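Local coordinates for purine nucleoside phosphorylase (PDB 6B4T), which probably catalyses the reversible phosphorolysis of purine nucleosides such as inosine and guanosine, giving the free base and ribose 1-phosphate, and works as a trimer, at residues A[117-122]-A[239-244]; A[191-196]-A[215-220]; A[200-205]-A[219-224]. All coordinates share one frame; numbering follows the deposited sequence.

Contact 1: residues A[117-122]-A[239-244]. With CQJ (4-methylpyridin-2-ol), chain I; DMS (dimethyl sulfoxide), chain H.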
loop_
_atom_site.group_PDB
_atom_site.type_symbol
_atom_site.label_atom_id
_atom_site.label_comp_id
_atom_site.label_asym_id
_atom_site.label_seq_id
_atom_site.Cartn_x
_atom_site.Cartn_y
_atom_site.Cartn_z
ATOM N N ASN A 117 0.167 22.986 -1.874
ATOM C CA ASN A 117 1.173 22.010 -2.278
ATOM C C ASN A 117 1.565 22.250 -3.739
ATOM O O ASN A 117 0.886 22.975 -4.482
ATOM C CB ASN A 117 0.679 20.551 -2.071
ATOM C CG ASN A 117 -0.526 20.185 -2.943
ATOM O OD1 ASN A 117 -0.451 20.217 -4.153
ATOM N ND2 ASN A 117 -1.616 19.745 -2.313
ATOM N N LEU A 118 2.692 21.628 -4.129
ATOM C CA LEU A 118 3.130 21.513 -5.517
ATOM C C LEU A 118 2.815 20.102 -6.010
ATOM O O LEU A 118 3.028 19.115 -5.291
ATOM C CB LEU A 118 4.628 21.800 -5.637
ATOM C CG LEU A 118 5.119 23.232 -5.450
ATOM C CD1 LEU A 118 6.536 23.170 -4.961
ATOM C CD2 LEU A 118 5.042 23.974 -6.779
ATOM N N ALA A 119 2.252 19.998 -7.218
ATOM C CA ALA A 119 1.735 18.728 -7.716
ATOM C C ALA A 119 1.950 18.587 -9.223
ATOM O O ALA A 119 2.253 19.558 -9.928
ATOM C CB ALA A 119 0.242 18.596 -7.394
ATOM N N GLY A 120 1.749 17.368 -9.720
ATOM C CA GLY A 120 1.780 17.083 -11.157
ATOM C C GLY A 120 0.384 17.032 -11.759
ATOM O O GLY A 120 -0.558 16.519 -11.140
ATOM N N GLY A 121 0.253 17.579 -12.974
ATOM C CA GLY A 121 -1.019 17.562 -13.692
ATOM C C GLY A 121 -1.255 16.263 -14.459
ATOM O O GLY A 121 -0.360 15.752 -15.122
ATOM N N ILE A 122 -2.473 15.724 -14.332
ATOM C CA ILE A 122 -2.928 14.547 -15.076
ATOM C C ILE A 122 -4.002 14.927 -16.111
ATOM O O ILE A 122 -3.868 14.614 -17.291
ATOM C CB ILE A 122 -3.435 13.438 -14.114
ATOM C CG1 ILE A 122 -2.339 12.968 -13.125
ATOM C CG2 ILE A 122 -4.025 12.257 -14.913
ATOM C CD1 ILE A 122 -1.131 12.273 -13.772
ATOM N N ALA A 239 -7.747 23.194 0.347
ATOM C CA ALA A 239 -6.469 22.701 -0.164
ATOM C C ALA A 239 -6.308 23.078 -1.632
ATOM O O ALA A 239 -7.231 22.875 -2.425
ATOM C CB ALA A 239 -6.391 21.170 0.004
ATOM N N VAL A 240 -5.159 23.688 -1.980
ATOM C CA VAL A 240 -4.911 24.200 -3.334
ATOM C C VAL A 240 -3.575 23.652 -3.823
ATOM O O VAL A 240 -2.571 23.766 -3.115
ATOM C CB VAL A 240 -4.905 25.738 -3.364
ATOM C CG1 VAL A 240 -4.715 26.249 -4.797
ATOM C CG2 VAL A 240 -6.218 26.319 -2.799
ATOM N N SER A 241 -3.566 23.043 -5.021
ATOM C CA SER A 241 -2.330 22.595 -5.671
ATOM C C SER A 241 -1.863 23.625 -6.709
ATOM O O SER A 241 -2.675 24.173 -7.468
ATOM C CB SER A 241 -2.527 21.249 -6.381
ATOM O OG SER A 241 -2.711 20.181 -5.482
ATOM N N LEU A 242 -0.544 23.870 -6.740
ATOM C CA LEU A 242 0.121 24.565 -7.843
ATOM C C LEU A 242 0.733 23.516 -8.776
ATOM O O LEU A 242 1.505 22.655 -8.335
ATOM C CB LEU A 242 1.198 25.534 -7.335
ATOM C CG LEU A 242 2.138 26.107 -8.399
ATOM C CD1 LEU A 242 1.396 26.935 -9.442
ATOM C CD2 LEU A 242 3.202 26.964 -7.708
ATOM N N ILE A 243 0.368 23.561 -10.055
ATOM C CA ILE A 243 0.758 22.542 -11.024
ATOM C C ILE A 243 2.119 22.891 -11.604
ATOM O O ILE A 243 2.284 23.956 -12.188
ATOM C CB ILE A 243 -0.295 22.429 -12.142
ATOM C CG1 ILE A 243 -1.669 22.091 -11.545
ATOM C CG2 ILE A 243 0.116 21.435 -13.219
ATOM C CD1 ILE A 243 -1.716 20.797 -10.757
ATOM N N ALA A 244 3.080 21.958 -11.498
ATOM C CA ALA A 244 4.424 22.201 -12.002
ATOM C C ALA A 244 4.615 21.752 -13.446
ATOM O O ALA A 244 5.475 22.291 -14.136
ATOM C CB ALA A 244 5.453 21.501 -11.115
HETATM C C4 CQJ I . 4.757 15.592 -7.830
HETATM C C5 CQJ I . 5.196 16.843 -7.709
HETATM C C3 CQJ I . 5.027 15.942 -10.199
HETATM C C2 CQJ I . 5.023 17.458 -10.128
HETATM C C1 CQJ I . 5.405 17.693 -8.901
HETATM O O CQJ I . 4.521 14.724 -6.815
HETATM N N CQJ I . 4.653 15.181 -9.223
HETATM C C CQJ I . 5.594 19.124 -8.393
HETATM S S DMS H . 4.754 20.116 -1.454
HETATM O O DMS H . 4.162 21.352 -2.006
HETATM C C1 DMS H . 5.417 20.527 0.196
HETATM C C2 DMS H . 3.575 18.782 -1.285
#
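Strands 112-121 and 236-246 run side by side in the buried central sheet, and segments 117-122 and 239-244 are a parallel pairing of the two, with Asn117 opposite Ser241, Leu118 opposite Leu242 and Ala119 opposite Ile243. Backbone bonds alternate between the strands: Val240 O accepts from Asn117 N, Asn117 O from Leu242 N at 2.8 Å, Leu242 O from Ala119 N, and Ala119 O from Ala244 N at 3.0 Å. The strands twist strongly, their short axes diverging by 54°. On one face Ser241 OG donates to Asn117 OD1 over 2.6 Å, lying in the amide plane on a lone pair. With CG held between its own N and carbonyl carbon (chi1 64°), Asn117 swings its amide across to the serine, while ND2 bonds Thr223 OG1; the two bonds fix the rotation of the amide. Ala119 CB sits beside this hydroxyl, 3.9 Å from Ser241 OG. This is the core of the mixed sheet of the phosphorylase superfamily, whose strand ends line the ligand pocket: 4-methylpyridin-2-ol lies against the backbone here, its C2 3.3 Å from Gly120 N, and its methyl C meets Ala244 CB at 3.6 Å. On the other face Leu118 and Leu242 lie alongside each other, their CD2 atoms 3.6 Å apart, beneath helix 259-283. Leu118 N also donates to the oxygen of a dimethyl sulfoxide, probably from the crystallisation liquor.

Contact 2: residues A[191-196]-A[215-220]. With CQJ (4-methylpyridin-2-ol), chain I.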
loop_
_atom_site.group_PDB
_atom_site.type_symbol
_atom_site.label_atom_id
_atom_site.label_comp_id
_atom_site.label_asym_id
_atom_site.label_seq_id
_atom_site.Cartn_x
_atom_site.Cartn_y
_atom_site.Cartn_z
ATOM N N GLU A 191 -10.788 23.098 -10.679
ATOM C CA GLU A 191 -11.084 22.202 -9.559
ATOM C C GLU A 191 -10.751 20.773 -9.965
ATOM O O GLU A 191 -10.701 20.450 -11.149
ATOM C CB GLU A 191 -12.547 22.297 -9.113
ATOM C CG GLU A 191 -13.555 21.787 -10.143
ATOM C CD GLU A 191 -14.990 21.893 -9.646
ATOM O OE1 GLU A 191 -15.232 22.636 -8.669
ATOM O OE2 GLU A 191 -15.866 21.212 -10.226
ATOM N N GLY A 192 -10.516 19.902 -8.990
ATOM C CA GLY A 192 -10.091 18.558 -9.355
ATOM C C GLY A 192 -9.895 17.603 -8.193
ATOM O O GLY A 192 -9.895 17.982 -7.014
ATOM N N VAL A 193 -9.719 16.340 -8.568
ATOM C CA VAL A 193 -9.474 15.220 -7.650
ATOM C C VAL A 193 -7.967 14.967 -7.526
ATOM O O VAL A 193 -7.281 14.778 -8.546
ATOM C CB VAL A 193 -10.192 13.947 -8.142
ATOM C CG1 VAL A 193 -9.819 12.734 -7.279
ATOM C CG2 VAL A 193 -11.709 14.148 -8.199
ATOM N N TYR A 194 -7.468 14.910 -6.273
ATOM C CA TYR A 194 -6.044 14.742 -5.942
ATOM C C TYR A 194 -5.730 13.283 -5.606
ATOM O O TYR A 194 -6.329 12.706 -4.688
ATOM C CB TYR A 194 -5.686 15.644 -4.759
ATOM C CG TYR A 194 -4.240 15.643 -4.265
ATOM C CD1 TYR A 194 -3.356 16.648 -4.642
ATOM C CD2 TYR A 194 -3.768 14.663 -3.396
ATOM C CE1 TYR A 194 -2.056 16.688 -4.176
ATOM C CE2 TYR A 194 -2.455 14.686 -2.930
ATOM C CZ TYR A 194 -1.595 15.702 -3.317
ATOM O OH TYR A 194 -0.302 15.731 -2.850
ATOM N N ALA A 195 -4.789 12.689 -6.336
ATOM C CA ALA A 195 -4.284 11.350 -6.016
ATOM C C ALA A 195 -3.046 11.461 -5.139
ATOM O O ALA A 195 -2.106 12.185 -5.486
ATOM C CB ALA A 195 -3.930 10.582 -7.289
ATOM N N PHE A 196 -3.026 10.701 -4.026
ATOM C CA PHE A 196 -1.888 10.664 -3.098
ATOM C C PHE A 196 -0.960 9.501 -3.501
ATOM O O PHE A 196 -1.312 8.329 -3.344
ATOM C CB PHE A 196 -2.416 10.542 -1.657
ATOM C CG PHE A 196 -1.353 10.493 -0.560
ATOM C CD1 PHE A 196 -0.051 10.976 -0.748
ATOM C CD2 PHE A 196 -1.664 9.928 0.683
ATOM C CE1 PHE A 196 0.903 10.900 0.265
ATOM C CE2 PHE A 196 -0.714 9.846 1.690
ATOM C CZ PHE A 196 0.577 10.324 1.489
ATOM N N GLY A 215 -9.593 8.550 -13.158
ATOM C CA GLY A 215 -10.310 9.757 -12.825
ATOM C C GLY A 215 -9.548 10.750 -11.974
ATOM O O GLY A 215 -10.173 11.639 -11.374
ATOM N N CYS A 216 -8.225 10.635 -11.897
ATOM C CA CYS A 216 -7.417 11.586 -11.144
ATOM C C CYS A 216 -7.120 12.793 -12.012
ATOM O O CYS A 216 -6.871 12.667 -13.212
ATOM C CB CYS A 216 -6.106 10.950 -10.669
ATOM S SG CYS A 216 -6.361 9.406 -9.742
ATOM N N ASP A 217 -7.180 13.980 -11.411
ATOM C CA ASP A 217 -6.824 15.199 -12.109
ATOM C C ASP A 217 -5.414 15.678 -11.805
ATOM O O ASP A 217 -4.775 16.256 -12.684
ATOM C CB ASP A 217 -7.817 16.312 -11.753
ATOM C CG ASP A 217 -9.271 15.949 -12.163
ATOM O OD1 ASP A 217 -9.478 15.711 -13.370
ATOM O OD2 ASP A 217 -10.178 15.882 -11.288
ATOM N N VAL A 218 -4.942 15.449 -10.571
ATOM C CA VAL A 218 -3.652 15.926 -10.061
ATOM C C VAL A 218 -3.051 14.799 -9.218
ATOM O O VAL A 218 -3.779 13.968 -8.684
ATOM C CB VAL A 218 -3.849 17.222 -9.209
ATOM C CG1 VAL A 218 -2.536 17.736 -8.693
ATOM C CG2 VAL A 218 -4.538 18.300 -10.007
ATOM N N VAL A 219 -1.709 14.753 -9.101
ATOM C CA VAL A 219 -1.027 13.760 -8.245
ATOM C C VAL A 219 0.083 14.442 -7.428
ATOM O O VAL A 219 0.803 15.313 -7.923
ATOM C CB VAL A 219 -0.488 12.562 -9.082
ATOM C CG1 VAL A 219 0.489 13.004 -10.162
ATOM C CG2 VAL A 219 0.176 11.506 -8.198
ATOM N N GLY A 220 0.221 14.047 -6.156
ATOM C CA GLY A 220 1.302 14.539 -5.326
ATOM C C GLY A 220 1.526 13.667 -4.110
ATOM O O GLY A 220 0.837 12.660 -3.911
HETATM C C4 CQJ I . 4.757 15.592 -7.830
HETATM C C5 CQJ I . 5.196 16.843 -7.709
HETATM C C3 CQJ I . 5.027 15.942 -10.199
HETATM C C2 CQJ I . 5.023 17.458 -10.128
HETATM C C1 CQJ I . 5.405 17.693 -8.901
HETATM O O CQJ I . 4.521 14.724 -6.815
HETATM N N CQJ I . 4.653 15.181 -9.223
HETATM C C CQJ I . 5.594 19.124 -8.393
#
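Val193 and Asp217 meet where the two strands begin to pair, and the aspartate side chain takes the place of a backbone partner: Val193 N donates to Asp217 OD2 (2.8 Å, 168°), which accepts on its anti lone pair, the one away from the other carboxylate oxygen. Asp217 CG lies beside its own N (chi1 -61°), which brings the carboxylate across to the Gly192-Val193 backbone of strand 189-196 and sets OD2 against Gly192 CA. At the next carbonyl, Val193 O is gripped twice, by Asp217 N at 3.0 Å and by Val218 N at 3.2 Å. Regular parallel pairing follows, Ala195 N donating to Val218 O and Gly220 N to Ala195 O.

Ala195 CB packs on Cys216 SG at 3.6 Å. On the opposite face the Tyr194 ring extends along the strand, CG being anti to the backbone N (chi1 -179°), and reaches Gly220, where OH comes within 3.0 Å of the carbonyl carbon, Gly220 C. The absence of a side chain at Gly220 leaves room for this hydroxyl. The Phe196 ring turns its edge, in plane, to Gly220 O, with CD1 at 3.7 Å.

Farther out, Asn123 ND2 donates to Asp217 OD1 and so steadies the carboxylate, while Tyr194 OH bonds Ser222 N. Leu145 of the second subunit packs on Phe196, and Asp206 of the third subunit on Val193. Helix 205-213 ends in a Schellman motif at Gly215, whose positive phi turns the chain back into strand 218-220. Strand 189-196, this helix and strand 218-220 thus form a beta-alpha-beta crossover, as expected in an alpha/beta fold of this superfamily, and its far end, at Gly220, touches the bound 4-methylpyridin-2-ol.

Contact 3: residues A[200-205]-A[219-224]. With CQJ (4-methylpyridin-2-ol), chain I; DMS (dimethyl sulfoxide), chain F.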
loop_
_atom_site.group_PDB
_atom_site.type_symbol
_atom_site.label_atom_id
_atom_site.label_comp_id
_atom_site.label_asym_id
_atom_site.label_seq_id
_atom_site.Cartn_x
_atom_site.Cartn_y
_atom_site.Cartn_z
ATOM N N PRO A 200 9.034 8.692 -2.576
ATOM C CA PRO A 200 9.410 10.015 -3.108
ATOM C C PRO A 200 9.772 10.067 -4.599
ATOM O O PRO A 200 10.154 11.133 -5.102
ATOM C CB PRO A 200 10.639 10.363 -2.269
ATOM C CG PRO A 200 11.346 9.005 -2.101
ATOM C CD PRO A 200 10.177 8.043 -1.916
ATOM N N THR A 201 9.680 8.945 -5.319
ATOM C CA THR A 201 9.859 8.987 -6.768
ATOM C C THR A 201 8.647 9.656 -7.416
ATOM O O THR A 201 7.497 9.395 -7.041
ATOM C CB THR A 201 10.050 7.577 -7.363
ATOM O OG1 THR A 201 8.967 6.730 -7.003
ATOM C CG2 THR A 201 11.359 6.929 -6.858
ATOM N N TYR A 202 8.902 10.531 -8.394
ATOM C CA TYR A 202 7.810 11.092 -9.193
ATOM C C TYR A 202 7.034 9.950 -9.847
ATOM O O TYR A 202 7.601 8.900 -10.167
ATOM C CB TYR A 202 8.358 12.058 -10.263
ATOM C CG TYR A 202 8.955 13.348 -9.707
ATOM C CD1 TYR A 202 8.166 14.280 -9.035
ATOM C CD2 TYR A 202 10.298 13.616 -9.840
ATOM C CE1 TYR A 202 8.724 15.470 -8.536
ATOM C CE2 TYR A 202 10.869 14.805 -9.352
ATOM C CZ TYR A 202 10.055 15.713 -8.676
ATOM O OH TYR A 202 10.600 16.885 -8.158
ATOM N N GLU A 203 5.730 10.159 -10.057
ATOM C CA GLU A 203 4.938 9.217 -10.850
ATOM C C GLU A 203 5.653 8.855 -12.158
ATOM O O GLU A 203 6.126 9.730 -12.897
ATOM C CB GLU A 203 3.540 9.827 -11.127
ATOM C CG GLU A 203 3.475 11.132 -11.974
ATOM C CD GLU A 203 3.731 12.463 -11.239
ATOM O OE1 GLU A 203 4.093 12.481 -10.037
ATOM O OE2 GLU A 203 3.574 13.518 -11.928
ATOM N N SER A 204 5.739 7.550 -12.442
ATOM C CA SER A 204 6.351 7.096 -13.687
ATOM C C SER A 204 5.417 7.375 -14.869
ATOM O O SER A 204 4.221 7.626 -14.679
ATOM C CB SER A 204 6.666 5.602 -13.600
ATOM O OG SER A 204 5.476 4.854 -13.695
ATOM N N PRO A 205 5.924 7.303 -16.100
ATOM C CA PRO A 205 5.038 7.551 -17.257
ATOM C C PRO A 205 3.836 6.618 -17.269
ATOM O O PRO A 205 2.700 7.044 -17.547
ATOM C CB PRO A 205 5.965 7.321 -18.462
ATOM C CG PRO A 205 7.322 7.672 -17.946
ATOM C CD PRO A 205 7.351 7.275 -16.496
ATOM N N VAL A 219 -1.709 14.753 -9.101
ATOM C CA VAL A 219 -1.027 13.760 -8.245
ATOM C C VAL A 219 0.083 14.442 -7.428
ATOM O O VAL A 219 0.803 15.313 -7.923
ATOM C CB VAL A 219 -0.488 12.562 -9.082
ATOM C CG1 VAL A 219 0.489 13.004 -10.162
ATOM C CG2 VAL A 219 0.176 11.506 -8.198
ATOM N N GLY A 220 0.221 14.047 -6.156
ATOM C CA GLY A 220 1.302 14.539 -5.326
ATOM C C GLY A 220 1.526 13.667 -4.110
ATOM O O GLY A 220 0.837 12.660 -3.911
ATOM N N MET A 221 2.494 14.096 -3.275
ATOM C CA MET A 221 3.016 13.271 -2.182
ATOM C C MET A 221 2.691 13.809 -0.780
ATOM O O MET A 221 3.366 13.435 0.178
ATOM C CB MET A 221 4.539 13.108 -2.335
ATOM C CG MET A 221 5.016 12.683 -3.713
ATOM S SD MET A 221 6.842 12.771 -3.805
ATOM C CE MET A 221 7.096 12.590 -5.564
ATOM N N SER A 222 1.710 14.708 -0.636
ATOM C CA SER A 222 1.418 15.333 0.654
ATOM C C SER A 222 -0.093 15.526 0.785
ATOM O O SER A 222 -0.882 14.945 0.035
ATOM C CB SER A 222 2.151 16.677 0.793
ATOM O OG SER A 222 1.540 17.640 -0.055
ATOM N N THR A 223 -0.474 16.326 1.787
ATOM C CA THR A 223 -1.801 16.929 1.942
ATOM C C THR A 223 -2.893 15.974 2.451
ATOM O O THR A 223 -3.566 16.282 3.447
ATOM C CB THR A 223 -2.204 17.610 0.631
ATOM O OG1 THR A 223 -1.297 18.695 0.381
ATOM C CG2 THR A 223 -3.603 18.231 0.752
ATOM N N VAL A 224 -3.065 14.799 1.825
ATOM C CA VAL A 224 -4.131 13.882 2.257
ATOM C C VAL A 224 -3.985 13.464 3.715
ATOM O O VAL A 224 -5.013 13.415 4.426
ATOM C CB VAL A 224 -4.226 12.704 1.264
ATOM C CG1 VAL A 224 -5.072 11.556 1.778
ATOM C CG2 VAL A 224 -4.797 13.220 -0.085
HETATM C C4 CQJ I . 4.757 15.592 -7.830
HETATM C C5 CQJ I . 5.196 16.843 -7.709
HETATM C C3 CQJ I . 5.027 15.942 -10.199
HETATM C C2 CQJ I . 5.023 17.458 -10.128
HETATM C C1 CQJ I . 5.405 17.693 -8.901
HETATM O O CQJ I . 4.521 14.724 -6.815
HETATM N N CQJ I . 4.653 15.181 -9.223
HETATM C C CQJ I . 5.594 19.124 -8.393
HETATM S S DMS F . 8.326 18.185 -5.394
HETATM O O DMS F . 9.531 18.189 -6.303
HETATM C C1 DMS F . 7.919 16.569 -4.652
HETATM C C2 DMS F . 8.571 19.251 -3.954
#
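Met221 and Glu203 are the side chains that bridge the gap between loop 200-205 and segment 219-224, and each meets a different partner on the other side. Met221 runs out extended beyond CG (chi2 172°), its tip reaching the loop backbone: CE lies 3.4 Å from Pro200 O and 3.5 Å from Thr201 O, and SD rests near Pro200 CA. The same methyl approaches the Tyr202 ring obliquely, CE being 4.0 Å from Tyr202 CD1. Glu203 bends at chi2 (-82°) and passes across Val219, whose CG1 touches Glu203 CD at 3.5 Å. The segments meet by van der Waals contact, methyl groups lying on carbonyl oxygens, on a ring and on the carboxylate carbon, while the carboxylate oxygens turn to the ligand and to Ser247.

The bound 4-methylpyridin-2-ol lies against both side chains. Its N is 2.9 Å from Glu203 OE1, while Glu203 OE2 bonds Ser247 OG, a second-shell hydroxyl that positions the carboxylate. Tyr202 presents a ring edge to the ligand, CD1 being 3.6 Å from its N, and Tyr202 OH donates to the oxygen of a dimethyl sulfoxide, probably also from the crystallisation liquor, at 2.5 Å. Met221 CE lies 3.6 Å from the ligand O. A glutamate beside the heterocycle's nitrogen, with a methionine and a tyrosine around it, is consistent with the base-binding site of purine nucleoside phosphorylases, the fragment probably occupying part of the purine position.

The Ser204 side chain caps a backbone N of helix 205-213, and its OG also bonds His137 O of the second subunit; Thr201 OG1 bonds Asn147 of the same neighbour. The loop connects strand 189-196 to helix 205-213 and packs against the second subunit, while segment 219-224 leaves strand 218-220 and enters helix 224-232.

How the contacts relate
The three contacts crowd one side of the chain's centre: contact 1 lies about 8 Å from contact 2 and about 10 Å from contact 3, and contacts 2 and 3 are also about 10 Å apart, all between centres. Along the chain, contacts 2 and 3 fall within the sequence between the two segments of contact 1, and both use strand 218-220, sharing Val219 and Gly220. That strand, antiparallel to 112-121 and parallel to 189-196, carries the sheet from contact 1 to contact 2; contact 3 brings loop 200-205, which precedes helix 205-213, against residues leaving it. All three touch 4-methylpyridin-2-ol, so strand ends and this loop together line part of its pocket.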